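EvdO1 (Micromonospora carbonacea, PDB 4XBZ) probably catalyses an oxidative cyclization in orthosomycin biosynthesis, as a metal-dependent oxygenase of the phytanoyl-CoA dioxygenase family with a double-stranded beta-helix core. Local coordinates at residues M89-W94 and T323-H328; K114-A119 and A293-F298. One frame throughout, in Å; residues are numbered along the deposited sequence.

Contact 1: residues M89-W94 and T323-H328; sequences MEDTVW and TLRFAH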
ATOM      1  N   MET A  89     -21.894  30.191   5.615  1.00 37.68           N
ATOM      2  CA  MET A  89     -20.527  29.903   5.227  1.00 37.40           C
ATOM      3  C   MET A  89     -19.970  28.812   6.120  1.00 36.10           C
ATOM      4  O   MET A  89     -18.811  28.425   6.000  1.00 37.56           O
ATOM      5  CB  MET A  89     -19.670  31.162   5.294  1.00 45.02           C
ATOM      6  CG  MET A  89     -20.143  32.249   4.340  1.00 49.62           C
ATOM      7  SD  MET A  89     -18.816  33.369   3.887  1.00 61.14           S
ATOM      8  CE  MET A  89     -17.684  32.228   3.116  1.00 46.98           C
ATOM      9  N   GLU A  90     -20.820  28.316   7.011  1.00 35.11           N
ATOM     10  CA  GLU A  90     -20.444  27.271   7.938  1.00 37.10           C
ATOM     11  C   GLU A  90     -20.317  25.946   7.180  1.00 35.22           C
ATOM     12  O   GLU A  90     -21.286  25.480   6.578  1.00 33.19           O
ATOM     13  CB  GLU A  90     -21.475  27.167   9.071  1.00 38.57           C
ATOM     14  CG  GLU A  90     -21.127  26.178  10.177  1.00 43.49           C
ATOM     15  CD  GLU A  90     -20.547  26.851  11.426  1.00 49.00           C
ATOM     16  OE1 GLU A  90     -21.182  27.804  11.962  1.00 43.09           O
ATOM     17  OE2 GLU A  90     -19.457  26.415  11.869  1.00 39.49           O
ATOM     18  N   ASP A  91     -19.117  25.363   7.201  1.00 32.19           N
ATOM     19  CA  ASP A  91     -18.849  24.082   6.545  1.00 30.00           C
ATOM     20  C   ASP A  91     -19.127  24.126   5.037  1.00 29.34           C
ATOM     21  O   ASP A  91     -19.386  23.092   4.414  1.00 31.54           O
ATOM     22  CB  ASP A  91     -19.680  22.957   7.189  1.00 25.59           C
ATOM     23  CG  ASP A  91     -19.210  22.603   8.592  1.00 28.13           C
ATOM     24  OD1 ASP A  91     -18.222  23.215   9.049  1.00 30.79           O
ATOM     25  OD2 ASP A  91     -19.810  21.699   9.228  1.00 28.00           O
ATOM     26  N   THR A  92     -19.070  25.311   4.445  1.00 28.95           N
ATOM     27  CA  THR A  92     -19.451  25.448   3.043  1.00 31.57           C
ATOM     28  C   THR A  92     -18.542  26.424   2.318  1.00 31.77           C
ATOM     29  O   THR A  92     -18.391  27.566   2.736  1.00 35.66           O
ATOM     30  CB  THR A  92     -20.926  25.902   2.899  1.00 30.26           C
ATOM     31  OG1 THR A  92     -21.771  25.012   3.638  1.00 30.02           O
ATOM     32  CG2 THR A  92     -21.357  25.871   1.451  1.00 26.53           C
ATOM     33  N   VAL A  93     -17.922  25.952   1.239  1.00 31.38           N
ATOM     34  CA  VAL A  93     -17.088  26.793   0.382  1.00 30.44           C
ATOM     35  C   VAL A  93     -17.959  27.482  -0.658  1.00 31.65           C
ATOM     36  O   VAL A  93     -18.717  26.823  -1.362  1.00 32.67           O
ATOM     37  CB  VAL A  93     -15.982  25.978  -0.346  1.00 33.76           C
ATOM     38  CG1 VAL A  93     -15.149  26.883  -1.234  1.00 30.54           C
ATOM     39  CG2 VAL A  93     -15.088  25.247   0.657  1.00 30.20           C
ATOM     40  N   TRP A  94     -17.840  28.804  -0.747  1.00 32.46           N
ATOM     41  CA  TRP A  94     -18.656  29.623  -1.646  1.00 35.35           C
ATOM     42  C   TRP A  94     -17.780  30.351  -2.660  1.00 33.45           C
ATOM     43  O   TRP A  94     -16.693  30.798  -2.327  1.00 38.68           O
ATOM     44  CB  TRP A  94     -19.484  30.653  -0.850  1.00 36.74           C
ATOM     45  CG  TRP A  94     -20.700  30.088  -0.174  1.00 34.54           C
ATOM     46  CD1 TRP A  94     -20.733  29.371   0.980  1.00 36.37           C
ATOM     47  CD2 TRP A  94     -22.060  30.202  -0.613  1.00 36.52           C
ATOM     48  NE1 TRP A  94     -22.023  29.025   1.288  1.00 34.27           N
ATOM     49  CE2 TRP A  94     -22.858  29.523   0.325  1.00 34.34           C
ATOM     50  CE3 TRP A  94     -22.678  30.817  -1.708  1.00 34.44           C
ATOM     51  CZ2 TRP A  94     -24.239  29.437   0.210  1.00 34.25           C
ATOM     52  CZ3 TRP A  94     -24.043  30.732  -1.825  1.00 36.65           C
ATOM     53  CH2 TRP A  94     -24.814  30.040  -0.872  1.00 39.32           C
ATOM     54  N   THR A 323     -20.972  12.688  17.858  1.00 43.66           N
ATOM     55  CA  THR A 323     -21.010  13.335  16.550  1.00 36.95           C
ATOM     56  C   THR A 323     -20.051  12.675  15.564  1.00 38.03           C
ATOM     57  O   THR A 323     -19.136  11.953  15.957  1.00 38.26           O
ATOM     58  CB  THR A 323     -20.654  14.822  16.651  1.00 39.03           C
ATOM     59  OG1 THR A 323     -20.666  15.399  15.341  1.00 37.39           O
ATOM     60  CG2 THR A 323     -19.278  15.005  17.276  1.00 34.56           C
ATOM     61  N   LEU A 324     -20.272  12.918  14.276  1.00 36.86           N
ATOM     62  CA  LEU A 324     -19.375  12.399  13.256  1.00 30.11           C
ATOM     63  C   LEU A 324     -18.512  13.516  12.690  1.00 30.01           C
ATOM     64  O   LEU A 324     -17.761  13.315  11.751  1.00 34.29           O
ATOM     65  CB  LEU A 324     -20.165  11.715  12.142  1.00 29.49           C
ATOM     66  CG  LEU A 324     -20.986  10.496  12.578  1.00 30.61           C
ATOM     67  CD1 LEU A 324     -21.539   9.760  11.385  1.00 31.79           C
ATOM     68  CD2 LEU A 324     -20.146   9.552  13.416  1.00 35.59           C
ATOM     69  N   ARG A 325     -18.617  14.703  13.266  1.00 33.13           N
ATOM     70  CA  ARG A 325     -17.899  15.843  12.718  1.00 34.19           C
ATOM     71  C   ARG A 325     -16.815  16.337  13.653  1.00 31.49           C
ATOM     72  O   ARG A 325     -17.081  16.736  14.784  1.00 30.98           O
ATOM     73  CB  ARG A 325     -18.865  16.973  12.397  1.00 30.76           C
ATOM     74  CG  ARG A 325     -18.205  18.319  12.150  1.00 30.33           C
ATOM     75  CD  ARG A 325     -19.258  19.436  12.197  1.00 29.03           C
ATOM     76  NE  ARG A 325     -18.740  20.717  11.726  1.00 26.74           N
ATOM     77  CZ  ARG A 325     -18.059  21.562  12.492  1.00 29.23           C
ATOM     78  NH1 ARG A 325     -17.805  21.249  13.758  1.00 30.38           N
ATOM     79  NH2 ARG A 325     -17.624  22.713  11.993  1.00 24.89           N
ATOM     80  N   PHE A 326     -15.586  16.312  13.150  1.00 34.12           N
ATOM     81  CA  PHE A 326     -14.422  16.734  13.907  1.00 32.89           C
ATOM     82  C   PHE A 326     -13.608  17.701  13.105  1.00 31.14           C
ATOM     83  O   PHE A 326     -12.826  17.304  12.244  1.00 35.43           O
ATOM     84  CB  PHE A 326     -13.598  15.527  14.296  1.00 30.95           C
ATOM     85  CG  PHE A 326     -14.296  14.659  15.262  1.00 35.80           C
ATOM     86  CD1 PHE A 326     -14.188  14.904  16.632  1.00 31.73           C
ATOM     87  CD2 PHE A 326     -15.124  13.645  14.814  1.00 26.85           C
ATOM     88  CE1 PHE A 326     -14.859  14.118  17.537  1.00 31.39           C
ATOM     89  CE2 PHE A 326     -15.810  12.863  15.713  1.00 30.71           C
ATOM     90  CZ  PHE A 326     -15.674  13.094  17.083  1.00 32.48           C
ATOM     91  N   ALA A 327     -13.798  18.974  13.401  1.00 30.45           N
ATOM     92  CA  ALA A 327     -13.269  20.035  12.569  1.00 34.81           C
ATOM     93  C   ALA A 327     -11.762  20.043  12.631  1.00 34.00           C
ATOM     94  O   ALA A 327     -11.178  20.162  13.703  1.00 31.89           O
ATOM     95  CB  ALA A 327     -13.833  21.384  12.989  1.00 33.13           C
ATOM     96  N   HIS A 328     -11.159  19.924  11.450  1.00 34.49           N
ATOM     97  CA  HIS A 328      -9.712  19.826  11.267  1.00 34.32           C
ATOM     98  C   HIS A 328      -8.909  20.869  12.053  1.00 31.37           C
ATOM     99  O   HIS A 328      -7.862  20.553  12.619  1.00 30.91           O
ATOM    100  CB  HIS A 328      -9.381  19.926   9.766  1.00 30.59           C
ATOM    101  CG  HIS A 328      -9.999  18.837   8.937  1.00 31.42           C
ATOM    102  ND1 HIS A 328      -9.581  17.522   9.003  1.00 27.35           N
ATOM    103  CD2 HIS A 328     -11.017  18.864   8.043  1.00 25.82           C
ATOM    104  CE1 HIS A 328     -10.315  16.788   8.184  1.00 30.39           C
ATOM    105  NE2 HIS A 328     -11.194  17.577   7.590  1.00 29.85           N
TER

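Contact 2: residues K114-A119 and A293-F298; sequences KARPIA and ANEPQF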
ATOM      1  N   LYS A 114     -23.733  15.045   8.292  1.00 33.72           N
ATOM      2  CA  LYS A 114     -24.934  15.800   7.938  1.00 37.28           C
ATOM      3  C   LYS A 114     -26.040  14.928   7.360  1.00 32.39           C
ATOM      4  O   LYS A 114     -27.197  15.304   7.378  1.00 42.17           O
ATOM      5  CB  LYS A 114     -24.580  16.929   6.958  1.00 31.74           C
ATOM      6  CG  LYS A 114     -23.767  18.054   7.597  1.00 32.42           C
ATOM      7  CD  LYS A 114     -23.297  19.087   6.574  1.00 32.32           C
ATOM      8  CE  LYS A 114     -22.579  20.251   7.269  1.00 26.77           C
ATOM      9  NZ  LYS A 114     -21.441  19.809   8.152  1.00 34.55           N
ATOM     10  N   ALA A 115     -25.694  13.750   6.873  1.00 35.02           N
ATOM     11  CA  ALA A 115     -26.664  12.948   6.144  1.00 30.25           C
ATOM     12  C   ALA A 115     -26.433  11.461   6.364  1.00 33.38           C
ATOM     13  O   ALA A 115     -25.399  10.921   5.975  1.00 32.82           O
ATOM     14  CB  ALA A 115     -26.603  13.278   4.661  1.00 27.95           C
ATOM     15  N   ARG A 116     -27.421  10.805   6.959  1.00 35.05           N
ATOM     16  CA  ARG A 116     -27.313   9.405   7.336  1.00 33.97           C
ATOM     17  C   ARG A 116     -26.967   8.460   6.166  1.00 36.45           C
ATOM     18  O   ARG A 116     -26.190   7.511   6.347  1.00 33.44           O
ATOM     19  CB  ARG A 116     -28.614   8.956   8.026  1.00 38.44           C
ATOM     20  CG  ARG A 116     -28.523   7.584   8.699  1.00 38.62           C
ATOM     21  CD  ARG A 116     -29.810   7.170   9.421  1.00 36.37           C
ATOM     22  NE  ARG A 116     -29.821   5.728   9.657  1.00 43.84           N
ATOM     23  CZ  ARG A 116     -29.294   5.144  10.727  1.00 46.97           C
ATOM     24  NH1 ARG A 116     -28.729   5.887  11.664  1.00 49.19           N
ATOM     25  NH2 ARG A 116     -29.331   3.819  10.862  1.00 44.57           N
ATOM     26  N   PRO A 117     -27.530   8.701   4.960  1.00 39.24           N
ATOM     27  CA  PRO A 117     -27.117   7.781   3.894  1.00 30.88           C
ATOM     28  C   PRO A 117     -25.630   7.880   3.548  1.00 32.02           C
ATOM     29  O   PRO A 117     -25.042   6.908   3.065  1.00 29.88           O
ATOM     30  CB  PRO A 117     -27.976   8.216   2.704  1.00 33.91           C
ATOM     31  CG  PRO A 117     -29.173   8.837   3.326  1.00 39.45           C
ATOM     32  CD  PRO A 117     -28.649   9.562   4.529  1.00 34.26           C
ATOM     33  N   ILE A 118     -25.033   9.041   3.791  1.00 30.39           N
ATOM     34  CA  ILE A 118     -23.625   9.241   3.473  1.00 31.29           C
ATOM     35  C   ILE A 118     -22.691   8.650   4.565  1.00 33.92           C
ATOM     36  O   ILE A 118     -21.631   8.090   4.250  1.00 30.35           O
ATOM     37  CB  ILE A 118     -23.346  10.739   3.236  1.00 29.01           C
ATOM     38  CG1 ILE A 118     -24.156  11.221   2.017  1.00 27.95           C
ATOM     39  CG2 ILE A 118     -21.869  10.990   3.024  1.00 24.79           C
ATOM     40  CD1 ILE A 118     -23.880  12.665   1.622  1.00 25.31           C
ATOM     41  N   ALA A 119     -23.106   8.729   5.830  1.00 28.71           N
ATOM     42  CA  ALA A 119     -22.391   8.049   6.909  1.00 31.95           C
ATOM     43  C   ALA A 119     -22.316   6.539   6.661  1.00 31.11           C
ATOM     44  O   ALA A 119     -21.261   5.922   6.801  1.00 33.11           O
ATOM     45  CB  ALA A 119     -23.053   8.332   8.249  1.00 33.98           C
ATOM     46  N   ALA A 293     -24.527  -1.886   9.082  1.00 41.28           N
ATOM     47  CA  ALA A 293     -24.830  -3.276   9.403  1.00 42.10           C
ATOM     48  C   ALA A 293     -26.276  -3.467   9.869  1.00 44.93           C
ATOM     49  O   ALA A 293     -26.976  -4.372   9.400  1.00 53.45           O
ATOM     50  CB  ALA A 293     -23.860  -3.785  10.467  1.00 42.81           C
ATOM     51  N   ASN A 294     -26.716  -2.605  10.781  1.00 46.56           N
ATOM     52  CA  ASN A 294     -28.087  -2.617  11.298  1.00 48.73           C
ATOM     53  C   ASN A 294     -29.107  -1.964  10.360  1.00 52.97           C
ATOM     54  O   ASN A 294     -30.229  -1.655  10.763  1.00 56.02           O
ATOM     55  CB  ASN A 294     -28.134  -1.914  12.656  1.00 52.99           C
ATOM     56  CG  ASN A 294     -27.160  -2.507  13.654  1.00 53.33           C
ATOM     57  OD1 ASN A 294     -26.872  -3.705  13.624  1.00 60.73           O
ATOM     58  ND2 ASN A 294     -26.639  -1.668  14.542  1.00 55.20           N
ATOM     59  N   GLU A 295     -28.707  -1.741   9.113  1.00 51.01           N
ATOM     60  CA  GLU A 295     -29.616  -1.231   8.096  1.00 50.14           C
ATOM     61  C   GLU A 295     -30.136  -2.380   7.245  1.00 51.88           C
ATOM     62  O   GLU A 295     -29.357  -3.046   6.555  1.00 52.72           O
ATOM     63  CB  GLU A 295     -28.921  -0.201   7.211  1.00 48.99           C
ATOM     64  CG  GLU A 295     -29.818   0.393   6.139  1.00 49.72           C
ATOM     65  CD  GLU A 295     -30.865   1.342   6.707  1.00 52.91           C
ATOM     66  OE1 GLU A 295     -30.736   1.757   7.884  1.00 51.49           O
ATOM     67  OE2 GLU A 295     -31.811   1.679   5.965  1.00 55.05           O
ATOM     68  N   PRO A 296     -31.456  -2.616   7.296  1.00 52.09           N
ATOM     69  CA  PRO A 296     -32.133  -3.723   6.605  1.00 48.01           C
ATOM     70  C   PRO A 296     -31.695  -3.866   5.155  1.00 49.71           C
ATOM     71  O   PRO A 296     -31.500  -4.987   4.676  1.00 50.04           O
ATOM     72  CB  PRO A 296     -33.620  -3.343   6.692  1.00 54.42           C
ATOM     73  CG  PRO A 296     -33.644  -1.903   7.199  1.00 53.87           C
ATOM     74  CD  PRO A 296     -32.409  -1.755   8.014  1.00 50.26           C
ATOM     75  N   GLN A 297     -31.526  -2.732   4.479  1.00 45.25           N
ATOM     76  CA  GLN A 297     -31.089  -2.704   3.088  1.00 44.61           C
ATOM     77  C   GLN A 297     -29.719  -3.375   2.846  1.00 48.01           C
ATOM     78  O   GLN A 297     -29.419  -3.785   1.725  1.00 48.66           O
ATOM     79  CB  GLN A 297     -31.040  -1.251   2.602  1.00 47.44           C
ATOM     80  CG  GLN A 297     -30.805  -1.101   1.104  1.00 45.36           C
ATOM     81  CD  GLN A 297     -30.489   0.328   0.676  1.00 46.37           C
ATOM     82  OE1 GLN A 297     -29.900   0.546  -0.385  1.00 39.12           O
ATOM     83  NE2 GLN A 297     -30.883   1.304   1.494  1.00 44.56           N
ATOM     84  N   PHE A 298     -28.886  -3.480   3.883  1.00 46.32           N
ATOM     85  CA  PHE A 298     -27.524  -3.992   3.702  1.00 48.53           C
ATOM     86  C   PHE A 298     -27.216  -5.282   4.463  1.00 50.09           C
ATOM     87  O   PHE A 298     -26.048  -5.626   4.635  1.00 46.05           O
ATOM     88  CB  PHE A 298     -26.494  -2.940   4.121  1.00 46.31           C
ATOM     89  CG  PHE A 298     -26.621  -1.631   3.406  1.00 40.24           C
ATOM     90  CD1 PHE A 298     -26.573  -1.572   2.021  1.00 40.50           C
ATOM     91  CD2 PHE A 298     -26.753  -0.454   4.124  1.00 33.26           C
ATOM     92  CE1 PHE A 298     -26.677  -0.357   1.367  1.00 36.76           C
ATOM     93  CE2 PHE A 298     -26.853   0.755   3.483  1.00 33.73           C
ATOM     94  CZ  PHE A 298     -26.816   0.810   2.109  1.00 35.04           C
TER

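Contact 1: residues M89-W94 and T323-H328
Asp91 and Arg325 approach from opposite directions and pair in a two-pronged salt bridge. The guanidinium presents its NE side, and each nitrogen takes a different carboxylate oxygen: Arg325 NE to Asp91 OD2 at 2.9 Å, Arg325 NH2 to Asp91 OD1 at 3.0 Å. The second bond is almost straight, its N-H...O angle 174°, and both oxygens use their syn lone pairs. With the two flat groups only 21° from coplanar, both Asp91 oxygens lie near the guanidinium plane of Arg325, and the paired bonds fix the rotation of both groups. Arg325 gets there on an extended chain, its CG anti to the backbone N (chi1 166°). Asp91 OD2 carries a second load, a salt bridge to Lys114, so one carboxylate serves two cations and is probably kept ionised by them. Glu90 adds charge alone: its OE2 stands 4.1 Å from Arg325 NH2, well out of the guanidinium plane, where no N-H points at it. Each backbone is braced locally. Thr92 OG1 donates to Glu90 O at 3.0 Å, within the type II turn Met89 to Thr92, and Arg325 N donates to Thr323 OG1 at 3.0 Å. A leucine in place of Arg325 would probably cost both Asp91 oxygens their donors across the contact, leaving Lys114 to balance the carboxylate. The arrangement is a side-on, bidentate arginine-carboxylate pair at the surface; it ties the turn leading into edge strand 92-94 of the larger sheet to the C-terminal loop, where Thr323 forms an ST turn.

Contact 2: residues K114-A119 and A293-F298
Arg116 and Glu295 form the contact through a single pair of charged atoms. Arg116 NH2 stands 3.9 Å from Glu295 OE1, a long salt bridge with no hydrogen bond assigned across it. The oxygen lies at the guanidinium edge, near its plane, yet the carboxylate is turned 56° from that plane, which does not match the near-coplanar setting of a two-pronged pair. Arg116 reaches across on a chain extended from CG to NE, whereas Glu295 bends at chi2 (72°). Met291 of helix 275-293 touches Arg116, and Met120 touches both Glu295 and Phe298. Behind the charged groups, the first turn of helix 116-121 fixes the root of Arg116: Ala115, at the N-cap position, gives its carbonyl O to both Ile118 N, at 2.9 Å, and Ala119 N, at 3.2 Å. The root of Glu295 is held by a short turn, in which Phe298 N donates to Glu295 O at 2.7 Å around the 3-10 segment 296-297. Only 51 Å² is buried in all. This is a surface ion pair between the start of one helix and the loop that leaves another, joining helix 116-121 to the C-terminal end of helix 275-293.

Both contacts lie at the surface, each centre about 16 Å from the centre of the chain, and both rest on an arginine facing an acid. Their geometry separates them: contact 1 is bidentate and nearly coplanar and buries 100 Å², while contact 2 is a long single approach burying about half as much. Contact 1 reaches the turn before an edge strand of the larger sheet; contact 2 joins the start of a helix to the loop that follows another. In both, the later partner residue lies beyond the end of helix 275-293. Lys114 of contact 2 shares the carboxylate of contact 1 (NZ to Asp91 OD2, 2.7 Å), and Leu324 CD1 packs 3.8 Å from Ala119 CB.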